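Local coordinates for protein glycosyltransferase (duf1792) (Streptococcus sanguinis, PDB 5V4A) that binds UDP through the C-terminal GT-D-fold glycosyltransferase domain of a longer protein and probably transfers sugars from nucleotide-activated donors, at residues 167-172 and 188-193; 181-186 and 205-210; 72-77 and 95-100. One frame throughout, in Å; residues are numbered along the deposited sequence.

Overall arrangement
All three contacts lie in the GT-D-fold domain. Along the chain contact 3 comes first and closes before the others open, whereas the segments of contacts 1 and 2 alternate. These two share helix 180-190. Their centres are about 10 Å apart, and they touch directly through Cys-171 SG to Ile-183 CG1, 3.7 Å. Together they tie strand 165-171 of the five-stranded parallel sheet to helix 180-190 and that helix to helix 201-213, beside the UDP pocket that Pro-172 and Lys-205 help to line. Contact 3 folds the loop after strand 66-70 of the three-stranded parallel sheet onto helix 82-103; its centre is about 35 Å from that of contact 1 and about 29 Å from that of contact 2.

Contact 1. Residues 167-172 and 188-193. With UDP (uridine-5'-diphosphate), chain C.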
loop_
_atom_site.group_PDB
_atom_site.type_symbol
_atom_site.label_atom_id
_atom_site.label_comp_id
_atom_site.label_asym_id
_atom_site.label_seq_id
_atom_site.Cartn_x
_atom_site.Cartn_y
_atom_site.Cartn_z
ATOM N N LYS A 167 -18.562 12.199 5.544
ATOM C CA LYS A 167 -20.005 12.307 5.676
ATOM C C LYS A 167 -20.592 10.913 5.497
ATOM O O LYS A 167 -20.063 10.090 4.734
ATOM C CB LYS A 167 -20.608 13.289 4.640
ATOM C CG LYS A 167 -20.352 14.759 4.960
ATOM C CD LYS A 167 -20.939 15.684 3.931
ATOM C CE LYS A 167 -20.919 17.128 4.387
ATOM N NZ LYS A 167 -21.389 18.036 3.307
ATOM N N ARG A 168 -21.692 10.644 6.193
ATOM C CA ARG A 168 -22.326 9.339 6.087
ATOM C C ARG A 168 -23.814 9.466 5.803
ATOM O O ARG A 168 -24.515 10.307 6.379
ATOM C CB ARG A 168 -22.135 8.449 7.369
ATOM C CG ARG A 168 -20.744 8.476 7.996
ATOM C CD ARG A 168 -20.617 7.591 9.258
ATOM N NE ARG A 168 -19.224 7.426 9.687
ATOM C CZ ARG A 168 -18.538 6.279 9.723
ATOM N NH1 ARG A 168 -19.087 5.133 9.351
ATOM N NH2 ARG A 168 -17.265 6.283 10.126
ATOM N N ILE A 169 -24.272 8.606 4.896
ATOM C CA ILE A 169 -25.675 8.372 4.603
ATOM C C ILE A 169 -26.000 7.025 5.222
ATOM O O ILE A 169 -25.438 6.009 4.799
ATOM C CB ILE A 169 -25.935 8.334 3.088
ATOM C CG1 ILE A 169 -25.497 9.625 2.385
ATOM C CG2 ILE A 169 -27.392 7.995 2.790
ATOM C CD1 ILE A 169 -26.289 10.831 2.713
ATOM N N ILE A 170 -26.883 7.010 6.224
ATOM C CA ILE A 170 -27.216 5.799 6.974
ATOM C C ILE A 170 -28.482 5.170 6.395
ATOM O O ILE A 170 -29.511 5.845 6.252
ATOM C CB ILE A 170 -27.416 6.105 8.468
ATOM C CG1 ILE A 170 -26.153 6.696 9.112
ATOM C CG2 ILE A 170 -27.839 4.843 9.196
ATOM C CD1 ILE A 170 -24.842 5.986 8.777
ATOM N N CYS A 171 -28.413 3.867 6.092
ATOM C CA CYS A 171 -29.431 3.123 5.352
ATOM C C CYS A 171 -29.994 2.006 6.216
ATOM O O CYS A 171 -29.478 1.789 7.321
ATOM C CB CYS A 171 -28.803 2.556 4.083
ATOM S SG CYS A 171 -28.063 3.832 3.064
ATOM N N PRO A 172 -31.036 1.279 5.780
ATOM C CA PRO A 172 -31.444 0.083 6.530
ATOM C C PRO A 172 -30.312 -0.928 6.612
ATOM O O PRO A 172 -29.596 -1.173 5.635
ATOM C CB PRO A 172 -32.630 -0.465 5.720
ATOM C CG PRO A 172 -33.193 0.718 5.032
ATOM C CD PRO A 172 -31.999 1.589 4.698
ATOM N N ARG A 188 -26.845 11.978 -4.413
ATOM C CA ARG A 188 -26.719 13.134 -5.292
ATOM C C ARG A 188 -26.686 14.440 -4.506
ATOM O O ARG A 188 -25.969 15.375 -4.890
ATOM C CB ARG A 188 -27.858 13.150 -6.313
ATOM C CG ARG A 188 -27.880 11.933 -7.231
ATOM C CD ARG A 188 -29.016 12.043 -8.297
ATOM N NE ARG A 188 -29.221 10.759 -8.963
ATOM C CZ ARG A 188 -30.250 9.955 -8.729
ATOM N NH1 ARG A 188 -31.192 10.316 -7.866
ATOM N NH2 ARG A 188 -30.332 8.790 -9.345
ATOM N N GLU A 189 -27.432 14.514 -3.401
ATOM C CA GLU A 189 -27.527 15.745 -2.625
ATOM C C GLU A 189 -26.280 16.024 -1.790
ATOM O O GLU A 189 -25.979 17.192 -1.515
ATOM C CB GLU A 189 -28.750 15.695 -1.702
ATOM C CG GLU A 189 -29.183 17.066 -1.180
ATOM C CD GLU A 189 -29.331 17.113 0.333
ATOM O OE1 GLU A 189 -29.182 18.214 0.911
ATOM O OE2 GLU A 189 -29.603 16.054 0.940
ATOM N N HIS A 190 -25.529 14.993 -1.398
ATOM C CA HIS A 190 -24.420 15.193 -0.468
ATOM C C HIS A 190 -23.056 14.815 -1.021
ATOM O O HIS A 190 -22.048 15.058 -0.345
ATOM C CB HIS A 190 -24.657 14.384 0.816
ATOM C CG HIS A 190 -25.868 14.814 1.573
ATOM N ND1 HIS A 190 -25.919 15.995 2.279
ATOM C CD2 HIS A 190 -27.080 14.233 1.715
ATOM C CE1 HIS A 190 -27.109 16.113 2.840
ATOM N NE2 HIS A 190 -27.837 15.064 2.504
ATOM N N ALA A 191 -22.979 14.268 -2.233
ATOM C CA ALA A 191 -21.714 13.692 -2.671
ATOM C C ALA A 191 -20.703 14.774 -3.019
ATOM O O ALA A 191 -19.512 14.617 -2.735
ATOM C CB ALA A 191 -21.935 12.760 -3.863
ATOM N N ASP A 192 -21.151 15.878 -3.614
ATOM C CA ASP A 192 -20.234 16.935 -4.074
ATOM C C ASP A 192 -19.133 16.220 -4.862
ATOM O O ASP A 192 -19.431 15.351 -5.689
ATOM C CB ASP A 192 -19.746 17.780 -2.896
ATOM C CG ASP A 192 -20.782 18.779 -2.398
ATOM O OD1 ASP A 192 -20.877 18.971 -1.162
ATOM O OD2 ASP A 192 -21.471 19.398 -3.226
ATOM N N ASN A 193 -17.862 16.469 -4.572
ATOM C CA ASN A 193 -16.781 15.755 -5.231
ATOM C C ASN A 193 -16.177 14.662 -4.344
ATOM O O ASN A 193 -15.054 14.222 -4.600
ATOM C CB ASN A 193 -15.714 16.753 -5.677
ATOM C CG ASN A 193 -16.230 17.712 -6.748
ATOM O OD1 ASN A 193 -16.609 17.285 -7.840
ATOM N ND2 ASN A 193 -16.253 19.008 -6.436
HETATM N N1 UDP C . -25.700 -4.295 4.834
HETATM C C2 UDP C . -26.519 -3.231 5.124
HETATM N N3 UDP C . -27.793 -3.324 4.627
HETATM C C4 UDP C . -28.322 -4.362 3.885
HETATM C C5 UDP C . -27.408 -5.425 3.614
HETATM C C6 UDP C . -26.143 -5.355 4.078
HETATM O O2 UDP C . -26.150 -2.267 5.777
HETATM O O4 UDP C . -29.502 -4.299 3.492
HETATM C "C1'" UDP C . -24.285 -4.210 5.286
HETATM C "C2'" UDP C . -23.859 -5.084 6.458
HETATM O "O2'" UDP C . -24.298 -4.536 7.700
HETATM C "C3'" UDP C . -22.327 -5.058 6.274
HETATM C "C4'" UDP C . -22.148 -4.915 4.749
HETATM O "O4'" UDP C . -23.461 -4.625 4.222
HETATM O "O3'" UDP C . -21.718 -3.925 6.882
HETATM C "C5'" UDP C . -21.548 -6.107 4.043
HETATM O "O5'" UDP C . -21.567 -5.974 2.604
HETATM P PA UDP C . -21.120 -7.170 1.671
HETATM O O1A UDP C . -22.098 -8.337 1.774
HETATM O O2A UDP C . -20.886 -6.594 0.324
HETATM O O3A UDP C . -19.715 -7.686 2.327
HETATM P PB UDP C . -18.537 -8.622 1.813
HETATM O O1B UDP C . -18.965 -8.958 0.379
HETATM O O2B UDP C . -18.660 -9.867 2.723
HETATM O O3B UDP C . -17.209 -7.930 1.881
HETATM O O HOH W 1 -20.199 17.097 0.770
HETATM O O HOH W 2 -23.675 17.941 2.427
#
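Ile-169 and His-190 make the apolar part of this contact: Ile-169 CD1 comes within 3.6 Å of His-190 CD2. The methyl approaches the imidazole at a slant. Ile-169 carries CG1 anti to its carbonyl carbon (chi1 -58°), which directs CD1 toward helix 180-190, where it also packs on Ala-186. His-190 has the most surface buried here, and Lys-167 comes next. The lysine chain is nearly fully extended and reaches toward the His-190 carbonyl and Asp-192, where a water joins three groups. It accepts from Lys-167 NZ at 3.0 Å, donates to the backbone O of His-190, and donates to Asp-192 OD1 at 2.8 Å. Asp-192 follows the helix with positive phi (48°). A second water lies in the imidazole plane, 3.0 Å from His-190 ND1. The contact thus joins strand 165-171 to the helix that follows it; at the other end of the segment, Pro-172 O accepts a nearly straight bond from uracil N3 of UDP at 3.0 Å. With Lys-167 NZ and Asp-192 OD1 4.6 Å apart, their attraction is probably relayed by water, while direct strand-to-helix contact rests mainly on hydrocarbon against ring.

Contact 2. Residues 181-186 and 205-210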
loop_
_atom_site.group_PDB
_atom_site.type_symbol
_atom_site.label_atom_id
_atom_site.label_comp_id
_atom_site.label_asym_id
_atom_site.label_seq_id
_atom_site.Cartn_x
_atom_site.Cartn_y
_atom_site.Cartn_z
ATOM N N GLU A 181 -33.761 4.020 -4.475
ATOM C CA GLU A 181 -33.869 5.305 -5.163
ATOM C C GLU A 181 -33.717 6.456 -4.183
ATOM O O GLU A 181 -33.104 7.482 -4.507
ATOM C CB GLU A 181 -35.196 5.417 -5.915
ATOM C CG GLU A 181 -35.294 4.534 -7.154
ATOM C CD GLU A 181 -34.196 4.816 -8.183
ATOM O OE1 GLU A 181 -33.817 6.004 -8.362
ATOM O OE2 GLU A 181 -33.701 3.844 -8.792
ATOM N N ALA A 182 -34.219 6.282 -2.962
ATOM C CA ALA A 182 -34.050 7.302 -1.933
ATOM C C ALA A 182 -32.597 7.413 -1.503
ATOM O O ALA A 182 -32.110 8.516 -1.230
ATOM C CB ALA A 182 -34.940 6.995 -0.727
ATOM N N ILE A 183 -31.891 6.280 -1.439
ATOM C CA ILE A 183 -30.460 6.314 -1.129
ATOM C C ILE A 183 -29.709 7.055 -2.227
ATOM O O ILE A 183 -28.875 7.917 -1.945
ATOM C CB ILE A 183 -29.913 4.891 -0.926
ATOM C CG1 ILE A 183 -30.536 4.245 0.317
ATOM C CG2 ILE A 183 -28.396 4.927 -0.718
ATOM C CD1 ILE A 183 -30.376 2.722 0.368
ATOM N N LYS A 184 -30.014 6.743 -3.499
ATOM C CA LYS A 184 -29.390 7.451 -4.618
ATOM C C LYS A 184 -29.677 8.942 -4.548
ATOM O O LYS A 184 -28.793 9.771 -4.802
ATOM C CB LYS A 184 -29.873 6.880 -5.955
ATOM C CG LYS A 184 -29.106 5.645 -6.382
ATOM C CD LYS A 184 -29.264 5.333 -7.844
ATOM C CE LYS A 184 -30.523 4.588 -8.131
ATOM N NZ LYS A 184 -30.619 4.254 -9.580
ATOM N N GLN A 185 -30.908 9.305 -4.190
ATOM C CA GLN A 185 -31.239 10.718 -4.088
ATOM C C GLN A 185 -30.405 11.392 -3.009
ATOM O O GLN A 185 -29.904 12.507 -3.202
ATOM C CB GLN A 185 -32.727 10.881 -3.808
ATOM C CG GLN A 185 -33.176 12.306 -3.645
ATOM C CD GLN A 185 -34.669 12.443 -3.817
ATOM O OE1 GLN A 185 -35.424 11.520 -3.506
ATOM N NE2 GLN A 185 -35.106 13.592 -4.323
ATOM N N ALA A 186 -30.203 10.707 -1.886
ATOM C CA ALA A 186 -29.356 11.261 -0.838
ATOM C C ALA A 186 -27.926 11.419 -1.325
ATOM O O ALA A 186 -27.276 12.422 -1.025
ATOM C CB ALA A 186 -29.401 10.379 0.409
ATOM N N LYS A 205 -24.089 -3.216 -4.731
ATOM C CA LYS A 205 -23.622 -3.523 -6.082
ATOM C C LYS A 205 -24.433 -2.768 -7.124
ATOM O O LYS A 205 -23.878 -2.254 -8.105
ATOM C CB LYS A 205 -23.703 -5.028 -6.334
ATOM C CG LYS A 205 -22.729 -5.828 -5.470
ATOM C CD LYS A 205 -23.280 -6.247 -4.155
ATOM C CE LYS A 205 -22.267 -7.100 -3.376
ATOM N NZ LYS A 205 -21.216 -6.380 -2.568
ATOM N N VAL A 206 -25.743 -2.678 -6.914
ATOM C CA VAL A 206 -26.592 -1.925 -7.822
ATOM C C VAL A 206 -26.340 -0.437 -7.669
ATOM O O VAL A 206 -26.398 0.323 -8.643
ATOM C CB VAL A 206 -28.064 -2.268 -7.557
ATOM C CG1 VAL A 206 -28.930 -1.622 -8.610
ATOM C CG2 VAL A 206 -28.260 -3.774 -7.499
ATOM N N LEU A 207 -26.107 0.002 -6.431
ATOM C CA LEU A 207 -25.821 1.401 -6.158
ATOM C C LEU A 207 -24.559 1.852 -6.883
ATOM O O LEU A 207 -24.570 2.853 -7.615
ATOM C CB LEU A 207 -25.706 1.603 -4.640
ATOM C CG LEU A 207 -25.548 3.019 -4.070
ATOM C CD1 LEU A 207 -26.525 4.012 -4.695
ATOM C CD2 LEU A 207 -25.639 3.032 -2.542
ATOM N N VAL A 208 -23.451 1.129 -6.689
ATOM C CA VAL A 208 -22.221 1.528 -7.374
ATOM C C VAL A 208 -22.448 1.556 -8.880
ATOM O O VAL A 208 -22.054 2.507 -9.562
ATOM C CB VAL A 208 -21.048 0.604 -7.015
ATOM C CG1 VAL A 208 -19.884 0.888 -8.004
ATOM C CG2 VAL A 208 -20.598 0.842 -5.589
ATOM N N TYR A 209 -23.037 0.492 -9.430
ATOM C CA TYR A 209 -23.259 0.468 -10.877
ATOM C C TYR A 209 -24.054 1.684 -11.332
ATOM O O TYR A 209 -23.662 2.378 -12.283
ATOM C CB TYR A 209 -23.975 -0.811 -11.303
ATOM C CG TYR A 209 -24.177 -0.850 -12.799
ATOM C CD1 TYR A 209 -23.255 -1.455 -13.621
ATOM C CD2 TYR A 209 -25.287 -0.251 -13.388
ATOM C CE1 TYR A 209 -23.431 -1.467 -15.000
ATOM C CE2 TYR A 209 -25.467 -0.253 -14.769
ATOM C CZ TYR A 209 -24.542 -0.876 -15.563
ATOM O OH TYR A 209 -24.708 -0.893 -16.933
ATOM N N ASP A 210 -25.172 1.961 -10.660
ATOM C CA ASP A 210 -26.027 3.073 -11.064
ATOM C C ASP A 210 -25.305 4.401 -10.917
ATOM O O ASP A 210 -25.467 5.301 -11.747
ATOM C CB ASP A 210 -27.320 3.082 -10.239
ATOM C CG ASP A 210 -28.344 2.076 -10.726
ATOM O OD1 ASP A 210 -28.153 1.477 -11.805
ATOM O OD2 ASP A 210 -29.356 1.892 -10.024
#
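Lys-184 and Asp-210 supply the charged part of the contact. Lys-184 NZ donates to Asp-210 OD2 at 2.7 Å in a salt bridge, arriving from above the carboxylate plane, 51° out of it. The same ammonium makes a second, weak bond to Glu-181 OE2 at 3.2 Å, one turn earlier on its own helix, so Glu-181, Lys-184 and Asp-210 form a salt-bridge network. Glu-181 OE2 and Asp-210 OD2 are 4.9 Å apart, and the lysine charge between them probably offsets their repulsion. A bend at chi3 (-82°) turns the end of Lys-184 across to the aspartate, and its CD packs against Asp-210 CB on the way. The other carboxylate oxygen, Asp-210 OD1, is bridged to Arg-53, which extends the charged system to helix 48-58.

In the alpha/beta architecture of the domain, helix 180-190 connects parallel strands 165-171 and 195-199 in a beta-alpha-beta crossover, and helix 201-213 leads on to strand 218-220. The two short helical segments run side by side with axes 10.9 Å apart at closest approach and a crossing angle of -47°.

Apolar packing is carried by the two methyls of Leu-207. Its CG stands anti to the backbone N, which sends the fork toward helix 180-190. CD1 meets Lys-184 CG at 3.5 Å, closer than usual for two carbons, while CD2 touches Ile-183 CG2 at 3.8 Å. The isobutyl group and the lysine methylenes run past one another in opposite directions, whereas Ile-183 meets Leu-207 at about a right angle. Five residues before Asp-210, helix 201-213 also presents Lys-205, whose NZ is salt-bridged to the UDP phosphate oxygen O2A.

Contact 3. Residues 72-77 and 95-100; sequences DVFTGL and HFLEKY
Phe-74 and Leu-97 are the closest backbone pair, with CA atoms 8.7 Å apart, and side chains alone close the gap. Segment 72-77 is an irregular loop. Segment 95-100 is helical but kinked: regular bonding to the preceding turn is broken at Glu-98 and Lys-99, Lys-99 N making a weak bond to Phe-96 O, whereas Tyr-100 N returns to Phe-96 O at 3.0 Å. The side chain of Phe-74 carries the contact. Its ring turns an edge to one face of Tyr-100 in a T-shaped pair, with centroids 5.3 Å apart and planes at 77°. Phe-74 CZ sits nearest Tyr-100 CG, at 3.8 Å, hence off the centre of the tyrosine ring. Tyr-100 CG lies anti to its own carbonyl carbon (chi1 -79°), which swings the ring toward the loop, and chi2 (-71°) turns this face to Phe-74. Leu-97 CD1 also meets the phenyl rim, 4.0 Å from Phe-74 CD1, while Val-73 CG2 covers a face of the same ring. The hydroxyl of Tyr-100 is hydrogen-bonded to His-92 NE2. The loop that leaves strand 66-70 is thereby folded back onto helix 82-103, where Phe-74 also packs on Leu-93, and Tyr-100 touches Met-33 of helix 30-36.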
loop_
_atom_site.group_PDB
_atom_site.type_symbol
_atom_site.label_atom_id
_atom_site.label_comp_id
_atom_site.label_asym_id
_atom_site.label_seq_id
_atom_site.Cartn_x
_atom_site.Cartn_y
_atom_site.Cartn_z
ATOM N N ASP A 72 -12.309 -15.307 -5.539
ATOM C CA ASP A 72 -11.105 -15.944 -6.079
ATOM C C ASP A 72 -11.030 -17.387 -5.569
ATOM O O ASP A 72 -10.187 -17.761 -4.748
ATOM C CB ASP A 72 -9.882 -15.112 -5.701
ATOM C CG ASP A 72 -8.606 -15.583 -6.372
ATOM O OD1 ASP A 72 -8.643 -16.598 -7.097
ATOM O OD2 ASP A 72 -7.556 -14.928 -6.177
ATOM N N VAL A 73 -11.942 -18.220 -6.083
ATOM C CA VAL A 73 -12.145 -19.562 -5.538
ATOM C C VAL A 73 -12.094 -20.635 -6.619
ATOM O O VAL A 73 -12.118 -21.833 -6.319
ATOM C CB VAL A 73 -13.482 -19.649 -4.775
ATOM C CG1 VAL A 73 -13.524 -18.624 -3.658
ATOM C CG2 VAL A 73 -14.654 -19.469 -5.724
ATOM N N PHE A 74 -12.011 -20.230 -7.880
ATOM C CA PHE A 74 -12.020 -21.226 -8.943
ATOM C C PHE A 74 -10.673 -21.914 -9.109
ATOM O O PHE A 74 -10.548 -22.810 -9.950
ATOM C CB PHE A 74 -12.465 -20.570 -10.251
ATOM C CG PHE A 74 -13.763 -19.828 -10.129
ATOM C CD1 PHE A 74 -14.967 -20.507 -10.129
ATOM C CD2 PHE A 74 -13.774 -18.455 -9.949
ATOM C CE1 PHE A 74 -16.172 -19.824 -9.993
ATOM C CE2 PHE A 74 -14.968 -17.764 -9.814
ATOM C CZ PHE A 74 -16.170 -18.452 -9.834
ATOM N N THR A 75 -9.680 -21.542 -8.306
ATOM C CA THR A 75 -8.373 -22.179 -8.337
ATOM C C THR A 75 -7.699 -21.943 -6.994
ATOM O O THR A 75 -8.113 -21.083 -6.214
ATOM C CB THR A 75 -7.509 -21.632 -9.474
ATOM O OG1 THR A 75 -6.363 -22.470 -9.647
ATOM C CG2 THR A 75 -7.043 -20.214 -9.153
ATOM N N GLY A 76 -6.640 -22.711 -6.745
ATOM C CA GLY A 76 -5.771 -22.520 -5.597
ATOM C C GLY A 76 -6.444 -22.249 -4.265
ATOM O O GLY A 76 -6.098 -21.282 -3.578
ATOM N N LEU A 77 -7.410 -23.091 -3.885
ATOM C CA LEU A 77 -8.086 -22.931 -2.603
ATOM C C LEU A 77 -7.162 -23.168 -1.411
ATOM O O LEU A 77 -7.538 -22.829 -0.283
ATOM C CB LEU A 77 -9.287 -23.874 -2.517
ATOM C CG LEU A 77 -10.591 -23.530 -3.241
ATOM C CD1 LEU A 77 -11.631 -24.598 -2.968
ATOM C CD2 LEU A 77 -11.114 -22.182 -2.781
ATOM N N HIS A 95 -23.012 -26.316 -5.879
ATOM C CA HIS A 95 -24.309 -25.798 -6.305
ATOM C C HIS A 95 -24.194 -24.933 -7.555
ATOM O O HIS A 95 -24.925 -25.142 -8.529
ATOM C CB HIS A 95 -24.973 -25.000 -5.178
ATOM C CG HIS A 95 -25.744 -25.839 -4.205
ATOM N ND1 HIS A 95 -25.214 -26.276 -3.009
ATOM C CD2 HIS A 95 -27.009 -26.322 -4.254
ATOM C CE1 HIS A 95 -26.121 -26.988 -2.363
ATOM N NE2 HIS A 95 -27.217 -27.032 -3.097
ATOM N N PHE A 96 -23.283 -23.956 -7.553
ATOM C CA PHE A 96 -23.401 -22.818 -8.459
ATOM C C PHE A 96 -22.288 -22.697 -9.496
ATOM O O PHE A 96 -22.235 -21.679 -10.196
ATOM C CB PHE A 96 -23.471 -21.511 -7.659
ATOM C CG PHE A 96 -24.572 -21.475 -6.643
ATOM C CD1 PHE A 96 -25.877 -21.763 -7.003
ATOM C CD2 PHE A 96 -24.300 -21.146 -5.324
ATOM C CE1 PHE A 96 -26.903 -21.735 -6.063
ATOM C CE2 PHE A 96 -25.314 -21.115 -4.378
ATOM C CZ PHE A 96 -26.623 -21.412 -4.749
ATOM N N LEU A 97 -21.397 -23.684 -9.625
ATOM C CA LEU A 97 -20.283 -23.515 -10.557
ATOM C C LEU A 97 -20.776 -23.328 -11.985
ATOM O O LEU A 97 -20.273 -22.464 -12.716
ATOM C CB LEU A 97 -19.324 -24.703 -10.486
ATOM C CG LEU A 97 -18.194 -24.649 -11.525
ATOM C CD1 LEU A 97 -17.393 -23.348 -11.429
ATOM C CD2 LEU A 97 -17.276 -25.854 -11.415
ATOM N N GLU A 98 -21.775 -24.115 -12.395
ATOM C CA GLU A 98 -22.302 -23.997 -13.748
ATOM C C GLU A 98 -23.051 -22.688 -13.959
ATOM O O GLU A 98 -23.140 -22.219 -15.098
ATOM C CB GLU A 98 -23.214 -25.187 -14.058
ATOM C CG GLU A 98 -23.567 -25.354 -15.532
ATOM C CD GLU A 98 -22.369 -25.725 -16.388
ATOM O OE1 GLU A 98 -22.339 -25.338 -17.577
ATOM O OE2 GLU A 98 -21.463 -26.415 -15.876
ATOM N N LYS A 99 -23.553 -22.067 -12.887
ATOM C CA LYS A 99 -24.134 -20.734 -13.019
ATOM C C LYS A 99 -23.044 -19.687 -13.214
ATOM O O LYS A 99 -23.174 -18.794 -14.064
ATOM C CB LYS A 99 -24.982 -20.393 -11.791
ATOM C CG LYS A 99 -26.364 -21.053 -11.783
ATOM C CD LYS A 99 -27.345 -20.327 -10.874
ATOM C CE LYS A 99 -28.633 -21.128 -10.753
ATOM N NZ LYS A 99 -29.306 -21.200 -12.082
ATOM N N TYR A 100 -21.954 -19.790 -12.450
ATOM C CA TYR A 100 -20.830 -18.878 -12.646
ATOM C C TYR A 100 -20.318 -18.939 -14.079
ATOM O O TYR A 100 -20.136 -17.903 -14.727
ATOM C CB TYR A 100 -19.701 -19.196 -11.666
ATOM C CG TYR A 100 -19.925 -18.677 -10.264
ATOM C CD1 TYR A 100 -19.867 -17.320 -9.994
ATOM C CD2 TYR A 100 -20.170 -19.547 -9.208
ATOM C CE1 TYR A 100 -20.055 -16.837 -8.711
ATOM C CE2 TYR A 100 -20.366 -19.076 -7.917
ATOM C CZ TYR A 100 -20.309 -17.721 -7.674
ATOM O OH TYR A 100 -20.498 -17.235 -6.398
#